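Local coordinates for protein Tae4 (Agrobacterium tumefaciens, PDB 6IJF) that probably acts as a peptidoglycan amidase, an effector toxin that the type VI secretion system delivers into competing bacteria, at residues S11-S16 and H132-R137; R51-F56 and I61-S66. All blocks are in the same frame, centred on the assembly; numbering follows the deposited sequence.

Contact 1 of 2, residues S11-S16 and H132-R137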
ATOM      1  N   SER C  11     -14.839   9.475  20.658  1.00 42.33           N
ATOM      2  CA  SER C  11     -15.477   8.285  21.282  1.00 43.63           C
ATOM      3  C   SER C  11     -16.853   8.037  20.650  1.00 45.33           C
ATOM      4  O   SER C  11     -17.298   6.882  20.663  1.00 41.94           O
ATOM      5  CB  SER C  11     -15.609   8.440  22.786  1.00 48.51           C
ATOM      6  OG  SER C  11     -16.687   9.330  23.100  1.00 44.20           O
ATOM      7  N   ASN C  12     -17.536   9.075  20.155  1.00 41.11           N
ATOM      8  CA  ASN C  12     -18.905   8.932  19.574  1.00 41.85           C
ATOM      9  C   ASN C  12     -18.893   8.713  18.051  1.00 41.15           C
ATOM     10  O   ASN C  12     -19.998   8.602  17.461  1.00 38.38           O
ATOM     11  CB  ASN C  12     -19.752  10.144  19.948  1.00 38.76           C
ATOM     12  CG  ASN C  12     -20.215  10.090  21.392  1.00 43.70           C
ATOM     13  OD1 ASN C  12     -20.309  11.122  22.076  1.00 41.81           O
ATOM     14  ND2 ASN C  12     -20.563   8.898  21.843  1.00 34.05           N
ATOM     15  N   TYR C  13     -17.723   8.693  17.420  1.00 39.34           N
ATOM     16  CA  TYR C  13     -17.611   8.670  15.933  1.00 36.29           C
ATOM     17  C   TYR C  13     -17.612   7.224  15.435  1.00 35.76           C
ATOM     18  O   TYR C  13     -16.744   6.429  15.811  1.00 36.50           O
ATOM     19  CB  TYR C  13     -16.374   9.443  15.462  1.00 34.89           C
ATOM     20  CG  TYR C  13     -16.144   9.349  13.967  1.00 35.64           C
ATOM     21  CD1 TYR C  13     -16.802  10.181  13.077  1.00 36.24           C
ATOM     22  CD2 TYR C  13     -15.298   8.388  13.439  1.00 34.49           C
ATOM     23  CE1 TYR C  13     -16.615  10.076  11.715  1.00 35.65           C
ATOM     24  CE2 TYR C  13     -15.066   8.296  12.072  1.00 35.68           C
ATOM     25  CZ  TYR C  13     -15.739   9.134  11.202  1.00 38.14           C
ATOM     26  OH  TYR C  13     -15.557   8.967   9.857  1.00 34.97           O
ATOM     27  N   PRO C  14     -18.553   6.841  14.546  1.00 37.73           N
ATOM     28  CA  PRO C  14     -18.501   5.540  13.870  1.00 37.47           C
ATOM     29  C   PRO C  14     -17.639   5.569  12.596  1.00 39.16           C
ATOM     30  O   PRO C  14     -17.940   6.297  11.634  1.00 37.99           O
ATOM     31  CB  PRO C  14     -19.993   5.292  13.590  1.00 37.23           C
ATOM     32  CG  PRO C  14     -20.517   6.658  13.256  1.00 33.50           C
ATOM     33  CD  PRO C  14     -19.710   7.631  14.106  1.00 36.49           C
ATOM     34  N   SER C  15     -16.555   4.802  12.581  1.00 34.72           N
ATOM     35  CA  SER C  15     -15.561   4.811  11.480  1.00 35.16           C
ATOM     36  C   SER C  15     -15.992   3.870  10.353  1.00 33.07           C
ATOM     37  O   SER C  15     -16.579   2.804  10.634  1.00 35.61           O
ATOM     38  CB  SER C  15     -14.194   4.471  12.036  1.00 37.68           C
ATOM     39  OG  SER C  15     -13.267   4.189  10.994  1.00 35.32           O
ATOM     40  N   SER C  16     -15.672   4.191   9.097  1.00 35.55           N
ATOM     41  CA  SER C  16     -15.861   3.278   7.936  1.00 35.45           C
ATOM     42  C   SER C  16     -14.622   2.383   7.714  1.00 34.35           C
ATOM     43  O   SER C  16     -14.621   1.591   6.739  1.00 38.02           O
ATOM     44  CB  SER C  16     -16.199   4.056   6.671  1.00 38.55           C
ATOM     45  OG  SER C  16     -15.225   5.035   6.426  1.00 42.07           O
ATOM     46  N   HIS C 132     -14.248  14.931   1.483  1.00 40.14           N
ATOM     47  CA  HIS C 132     -14.294  14.010   2.645  1.00 34.64           C
ATOM     48  C   HIS C 132     -14.173  14.847   3.904  1.00 34.88           C
ATOM     49  O   HIS C 132     -13.297  15.725   3.968  1.00 36.74           O
ATOM     50  CB  HIS C 132     -13.180  12.964   2.544  1.00 37.37           C
ATOM     51  CG  HIS C 132     -13.166  11.992   3.674  1.00 34.48           C
ATOM     52  ND1 HIS C 132     -14.165  11.066   3.835  1.00 37.03           N
ATOM     53  CD2 HIS C 132     -12.297  11.822   4.699  1.00 37.88           C
ATOM     54  CE1 HIS C 132     -13.918  10.351   4.925  1.00 39.90           C
ATOM     55  NE2 HIS C 132     -12.760  10.776   5.460  1.00 36.89           N
ATOM     56  N   ILE C 133     -15.039  14.579   4.871  1.00 33.60           N
ATOM     57  CA  ILE C 133     -14.938  15.203   6.216  1.00 33.08           C
ATOM     58  C   ILE C 133     -14.778  14.104   7.259  1.00 35.62           C
ATOM     59  O   ILE C 133     -15.349  12.994   7.072  1.00 31.86           O
ATOM     60  CB  ILE C 133     -16.152  16.120   6.454  1.00 32.73           C
ATOM     61  CG1 ILE C 133     -15.909  17.001   7.668  1.00 32.22           C
ATOM     62  CG2 ILE C 133     -17.456  15.319   6.522  1.00 35.80           C
ATOM     63  CD1 ILE C 133     -16.882  18.149   7.775  1.00 37.69           C
ATOM     64  N   ASP C 134     -13.973  14.365   8.280  1.00 35.87           N
ATOM     65  CA  ASP C 134     -13.491  13.286   9.168  1.00 35.08           C
ATOM     66  C   ASP C 134     -12.952  13.945  10.430  1.00 35.10           C
ATOM     67  O   ASP C 134     -12.915  15.185  10.501  1.00 37.44           O
ATOM     68  CB  ASP C 134     -12.415  12.439   8.461  1.00 31.39           C
ATOM     69  CG  ASP C 134     -12.322  10.991   8.913  1.00 32.48           C
ATOM     70  OD1 ASP C 134     -12.654  10.707  10.073  1.00 34.20           O
ATOM     71  OD2 ASP C 134     -12.005  10.144   8.072  1.00 38.16           O
ATOM     72  N   LEU C 135     -12.584  13.117  11.397  1.00 36.87           N
ATOM     73  CA  LEU C 135     -11.843  13.523  12.609  1.00 33.90           C
ATOM     74  C   LEU C 135     -10.399  13.099  12.440  1.00 37.54           C
ATOM     75  O   LEU C 135     -10.127  12.026  11.891  1.00 37.99           O
ATOM     76  CB  LEU C 135     -12.424  12.852  13.867  1.00 34.66           C
ATOM     77  CG  LEU C 135     -13.922  13.077  14.110  1.00 39.39           C
ATOM     78  CD1 LEU C 135     -14.330  12.523  15.442  1.00 43.20           C
ATOM     79  CD2 LEU C 135     -14.316  14.540  13.983  1.00 39.12           C
ATOM     80  N   VAL C 136      -9.486  13.919  12.911  1.00 34.47           N
ATOM     81  CA  VAL C 136      -8.045  13.650  12.705  1.00 41.34           C
ATOM     82  C   VAL C 136      -7.329  13.801  14.043  1.00 36.50           C
ATOM     83  O   VAL C 136      -7.719  14.674  14.839  1.00 39.99           O
ATOM     84  CB  VAL C 136      -7.470  14.556  11.604  1.00 39.31           C
ATOM     85  CG1 VAL C 136      -7.581  16.040  11.928  1.00 41.11           C
ATOM     86  CG2 VAL C 136      -6.019  14.169  11.277  1.00 44.15           C
ATOM     87  N   ARG C 137      -6.355  12.932  14.275  1.00 43.80           N
ATOM     88  CA  ARG C 137      -5.369  13.037  15.378  1.00 45.72           C
ATOM     89  C   ARG C 137      -3.991  13.285  14.768  1.00 38.69           C
ATOM     90  O   ARG C 137      -3.523  12.437  13.990  1.00 38.50           O
ATOM     91  CB  ARG C 137      -5.351  11.752  16.219  1.00 47.18           C
ATOM     92  CG  ARG C 137      -6.633  11.478  16.984  1.00 52.50           C
ATOM     93  CD  ARG C 137      -6.417  10.207  17.828  1.00 59.42           C
ATOM     94  NE  ARG C 137      -7.529  10.024  18.749  1.00 65.40           N
ATOM     95  CZ  ARG C 137      -7.724  10.714  19.865  1.00 63.55           C
ATOM     96  NH1 ARG C 137      -6.844  11.612  20.271  1.00 60.22           N
ATOM     97  NH2 ARG C 137      -8.799  10.483  20.606  1.00 70.12           N
TER
HETATM   98  O   HOH W   1     -16.385  10.784   8.278  1.00 39.81           O
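Tyr13 lays the near end of its side chain against the methyl CD1 of Leu135: Tyr13 CB lies 3.7 Å from Leu135 CD1 and Tyr13 CG 3.9 Å from the same methyl, the two side chains running past each other in opposite directions. With CG of Tyr13 anti to the backbone nitrogen (chi1 175°), the ring carries its hydroxyl across to Asp134, the two side chains crossing at about a right angle and the carboxylate plane turned 35° from the ring. A water, in the plane of the ring, accepts a hydrogen bond from Tyr13 OH at 2.5 Å and donates one to Ile133 O at 2.7 Å; the hydroxyl is also hydrogen-bonded to Ser147 OG, its strongest polar partner. Cys48 on helix 48-58, beside His132, and Asp134 match the Cys-His-Asp arrangement of papain-like amidases, the clan to which this family belongs, and probably form the active site. His132 NE2 gives a hydrogen bond of 2.8 Å to Asp134 OD2, reached on the anti side of the carboxylate, 31° out of its plane. The other oxygen, Asp134 OD1, accepts from Leu135 N at 2.8 Å through its anti lone pair. Backbone N-H groups of Ser147 and Ala148 also bond to Asp134 OD2.

Contact 2 of 2, residues R51-F56 and I61-S66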
ATOM      1  N   ARG C  51     -21.484  10.170   9.343  1.00 38.20           N
ATOM      2  CA  ARG C  51     -20.649   9.675  10.468  1.00 38.44           C
ATOM      3  C   ARG C  51     -20.238  10.868  11.333  1.00 35.66           C
ATOM      4  O   ARG C  51     -20.334  10.783  12.579  1.00 37.54           O
ATOM      5  CB  ARG C  51     -19.469   8.857   9.925  1.00 32.07           C
ATOM      6  CG  ARG C  51     -19.914   7.590   9.221  1.00 32.56           C
ATOM      7  CD  ARG C  51     -18.781   6.849   8.526  1.00 31.26           C
ATOM      8  NE  ARG C  51     -19.252   5.643   7.870  1.00 35.36           N
ATOM      9  CZ  ARG C  51     -19.397   4.465   8.474  1.00 33.41           C
ATOM     10  NH1 ARG C  51     -19.126   4.349   9.764  1.00 35.10           N
ATOM     11  NH2 ARG C  51     -19.770   3.411   7.776  1.00 35.05           N
ATOM     12  N   VAL C  52     -19.827  11.987  10.723  1.00 37.85           N
ATOM     13  CA  VAL C  52     -19.436  13.187  11.521  1.00 35.16           C
ATOM     14  C   VAL C  52     -20.675  13.796  12.209  1.00 36.71           C
ATOM     15  O   VAL C  52     -20.558  14.161  13.419  1.00 38.48           O
ATOM     16  CB  VAL C  52     -18.641  14.211  10.693  1.00 37.67           C
ATOM     17  CG1 VAL C  52     -18.456  15.511  11.482  1.00 34.62           C
ATOM     18  CG2 VAL C  52     -17.284  13.647  10.270  1.00 34.41           C
ATOM     19  N   SER C  53     -21.816  13.876  11.528  1.00 37.31           N
ATOM     20  CA  SER C  53     -23.106  14.347  12.138  1.00 39.95           C
ATOM     21  C   SER C  53     -23.412  13.547  13.409  1.00 35.66           C
ATOM     22  O   SER C  53     -23.642  14.155  14.468  1.00 38.16           O
ATOM     23  CB  SER C  53     -24.259  14.236  11.174  1.00 38.89           C
ATOM     24  OG  SER C  53     -24.081  15.030  10.035  1.00 38.73           O
ATOM     25  N   ILE C  54     -23.313  12.221  13.346  1.00 41.48           N
ATOM     26  CA  ILE C  54     -23.654  11.313  14.488  1.00 37.82           C
ATOM     27  C   ILE C  54     -22.712  11.582  15.661  1.00 40.03           C
ATOM     28  O   ILE C  54     -23.203  11.667  16.815  1.00 38.87           O
ATOM     29  CB  ILE C  54     -23.634   9.854  14.027  1.00 42.26           C
ATOM     30  CG1 ILE C  54     -24.848   9.588  13.149  1.00 41.88           C
ATOM     31  CG2 ILE C  54     -23.564   8.909  15.212  1.00 46.32           C
ATOM     32  CD1 ILE C  54     -24.758   8.350  12.316  1.00 48.46           C
ATOM     33  N   ALA C  55     -21.417  11.748  15.391  1.00 38.24           N
ATOM     34  CA  ALA C  55     -20.428  12.067  16.437  1.00 38.36           C
ATOM     35  C   ALA C  55     -20.881  13.323  17.214  1.00 36.90           C
ATOM     36  O   ALA C  55     -20.832  13.310  18.480  1.00 36.78           O
ATOM     37  CB  ALA C  55     -19.056  12.225  15.840  1.00 40.01           C
ATOM     38  N   PHE C  56     -21.305  14.365  16.503  1.00 39.20           N
ATOM     39  CA  PHE C  56     -21.748  15.652  17.124  1.00 39.94           C
ATOM     40  C   PHE C  56     -23.049  15.428  17.919  1.00 40.25           C
ATOM     41  O   PHE C  56     -23.079  15.743  19.129  1.00 39.95           O
ATOM     42  CB  PHE C  56     -21.872  16.761  16.075  1.00 42.43           C
ATOM     43  CG  PHE C  56     -20.563  17.478  15.823  1.00 39.65           C
ATOM     44  CD1 PHE C  56     -20.128  18.459  16.686  1.00 43.46           C
ATOM     45  CD2 PHE C  56     -19.720  17.099  14.793  1.00 43.75           C
ATOM     46  CE1 PHE C  56     -18.912  19.112  16.492  1.00 41.51           C
ATOM     47  CE2 PHE C  56     -18.503  17.737  14.595  1.00 45.87           C
ATOM     48  CZ  PHE C  56     -18.115  18.761  15.436  1.00 40.65           C
ATOM     49  N   ILE C  61     -24.580  17.881  20.509  1.00 50.13           N
ATOM     50  CA  ILE C  61     -24.550  19.042  19.575  1.00 47.23           C
ATOM     51  C   ILE C  61     -25.408  18.672  18.368  1.00 49.56           C
ATOM     52  O   ILE C  61     -24.977  17.831  17.554  1.00 49.92           O
ATOM     53  CB  ILE C  61     -23.102  19.404  19.195  1.00 45.23           C
ATOM     54  CG1 ILE C  61     -22.205  19.564  20.422  1.00 52.55           C
ATOM     55  CG2 ILE C  61     -23.068  20.639  18.300  1.00 52.80           C
ATOM     56  CD1 ILE C  61     -20.772  19.902  20.109  1.00 58.12           C
ATOM     57  N   ASN C  62     -26.566  19.306  18.223  1.00 43.50           N
ATOM     58  CA  ASN C  62     -27.477  18.971  17.106  1.00 50.64           C
ATOM     59  C   ASN C  62     -26.988  19.705  15.857  1.00 49.27           C
ATOM     60  O   ASN C  62     -26.391  20.795  15.984  1.00 48.94           O
ATOM     61  CB  ASN C  62     -28.949  19.270  17.447  1.00 56.85           C
ATOM     62  CG  ASN C  62     -29.915  18.592  16.489  1.00 63.92           C
ATOM     63  OD1 ASN C  62     -29.526  17.727  15.679  1.00 53.32           O
ATOM     64  ND2 ASN C  62     -31.185  18.972  16.572  1.00 58.61           N
ATOM     65  N   ILE C  63     -27.244  19.107  14.702  1.00 53.05           N
ATOM     66  CA  ILE C  63     -26.858  19.611  13.359  1.00 54.28           C
ATOM     67  C   ILE C  63     -28.098  20.302  12.794  1.00 55.41           C
ATOM     68  O   ILE C  63     -28.982  19.564  12.336  1.00 48.06           O
ATOM     69  CB  ILE C  63     -26.386  18.432  12.474  1.00 52.81           C
ATOM     70  CG1 ILE C  63     -25.168  17.712  13.065  1.00 51.94           C
ATOM     71  CG2 ILE C  63     -26.127  18.884  11.045  1.00 59.01           C
ATOM     72  CD1 ILE C  63     -23.997  18.615  13.414  1.00 50.73           C
ATOM     73  N   VAL C  64     -28.111  21.653  12.790  1.00 50.00           N
ATOM     74  CA  VAL C  64     -29.260  22.506  12.356  1.00 54.56           C
ATOM     75  C   VAL C  64     -28.748  23.658  11.485  1.00 56.23           C
ATOM     76  O   VAL C  64     -27.870  24.434  11.899  1.00 54.45           O
ATOM     77  CB  VAL C  64     -30.056  23.002  13.580  1.00 65.14           C
ATOM     78  CG1 VAL C  64     -30.450  21.832  14.456  1.00 53.94           C
ATOM     79  CG2 VAL C  64     -29.303  24.038  14.410  1.00 69.07           C
ATOM     80  N   PRO C  65     -29.248  23.824  10.244  1.00 55.04           N
ATOM     81  CA  PRO C  65     -30.232  22.930   9.652  1.00 54.17           C
ATOM     82  C   PRO C  65     -29.622  21.576   9.257  1.00 60.71           C
ATOM     83  O   PRO C  65     -28.401  21.447   9.249  1.00 50.06           O
ATOM     84  CB  PRO C  65     -30.677  23.659   8.381  1.00 59.30           C
ATOM     85  CG  PRO C  65     -29.498  24.564   8.023  1.00 60.45           C
ATOM     86  CD  PRO C  65     -28.853  24.912   9.335  1.00 55.49           C
ATOM     87  N   SER C  66     -30.468  20.646   8.784  1.00 53.50           N
ATOM     88  CA  SER C  66     -30.025  19.302   8.325  1.00 57.79           C
ATOM     89  C   SER C  66     -30.878  18.832   7.161  1.00 55.88           C
ATOM     90  O   SER C  66     -32.055  19.192   7.111  1.00 60.59           O
ATOM     91  CB  SER C  66     -30.045  18.340   9.479  1.00 60.81           C
ATOM     92  OG  SER C  66     -31.368  18.115   9.935  1.00 66.51           O
TER
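Phe56 faces the returning chain at Ile61 and Ile63, and its side chain can be followed outward from the helix. Phe56 CB meets the backbone oxygen of Ile61 and the CD1 methyl of Ile63: Ile61 O stands 3.6 Å from Phe56 CB, and Ile63 CD1 packs at 3.9 Å from the same Phe56 CB. Further out, Phe56 CD1 takes the contact with Ile61, lying 3.8 Å from Ile61 CD1 and also close to Ile61 CG2, so that both ends of the branched side chain border one ring atom. Phe56 CE1 touches the same Ile61 CD1 more loosely. That methyl sits at the ring edge, near its plane, and the aromatic face is not what Ile61 uses. Val52 CG1, from the same helix, also lies at the edge of the Phe56 ring, in its plane. One torsion sets both Ile61 branches: at chi1 -51° CG1 is anti to the carbonyl carbon, which puts CG2 anti to the backbone nitrogen.

A backbone hydrogen bond joins the two segments beside these groups. Ile61 N donates to Phe56 O over 3.0 Å with an N-H...O angle of 158°, but it approaches from above the carbonyl plane, 45° out of it, and so does not follow a lone pair. Ile63 reaches the preceding helical turn as well, where its CG1 comes within 4.1 Å of Ser53 CB; the Ser53 hydroxyl itself is bonded to Ala49 O and to Glu81 N.

The arrangement is a tight reversal in which the chain leaving helix 48-58 folds back along that helix. Helix 84-92 covers the contact through Met91, which packs on the side chains of both Phe56 and Ile63, and through Leu87, which touches Ser53; Ile80 of strand 79-80 also borders Ser53.

Both contacts are buried, but contact 1 lies about 5 Å from the centre of the chain and contact 2 about 9 Å, measured from contact centres. Helix 48-58 connects them: contact 2 includes its 51-56 part, while contact 1 leans on it from the N-terminal loop. Arg51 makes the junction, its NH1 probably hydrogen-bonded to Pro14 O at 2.9 Å and its CB packed 3.6 Å from Tyr13 CE1. Along the chain, contact 2 is nested within the long loop closed by contact 1. Their chemistry differs accordingly: apolar Tyr13-Leu135 packing together with polar groups and a water beside the likely catalytic residues in one, largely aliphatic-aromatic packing plus one backbone bond in the other.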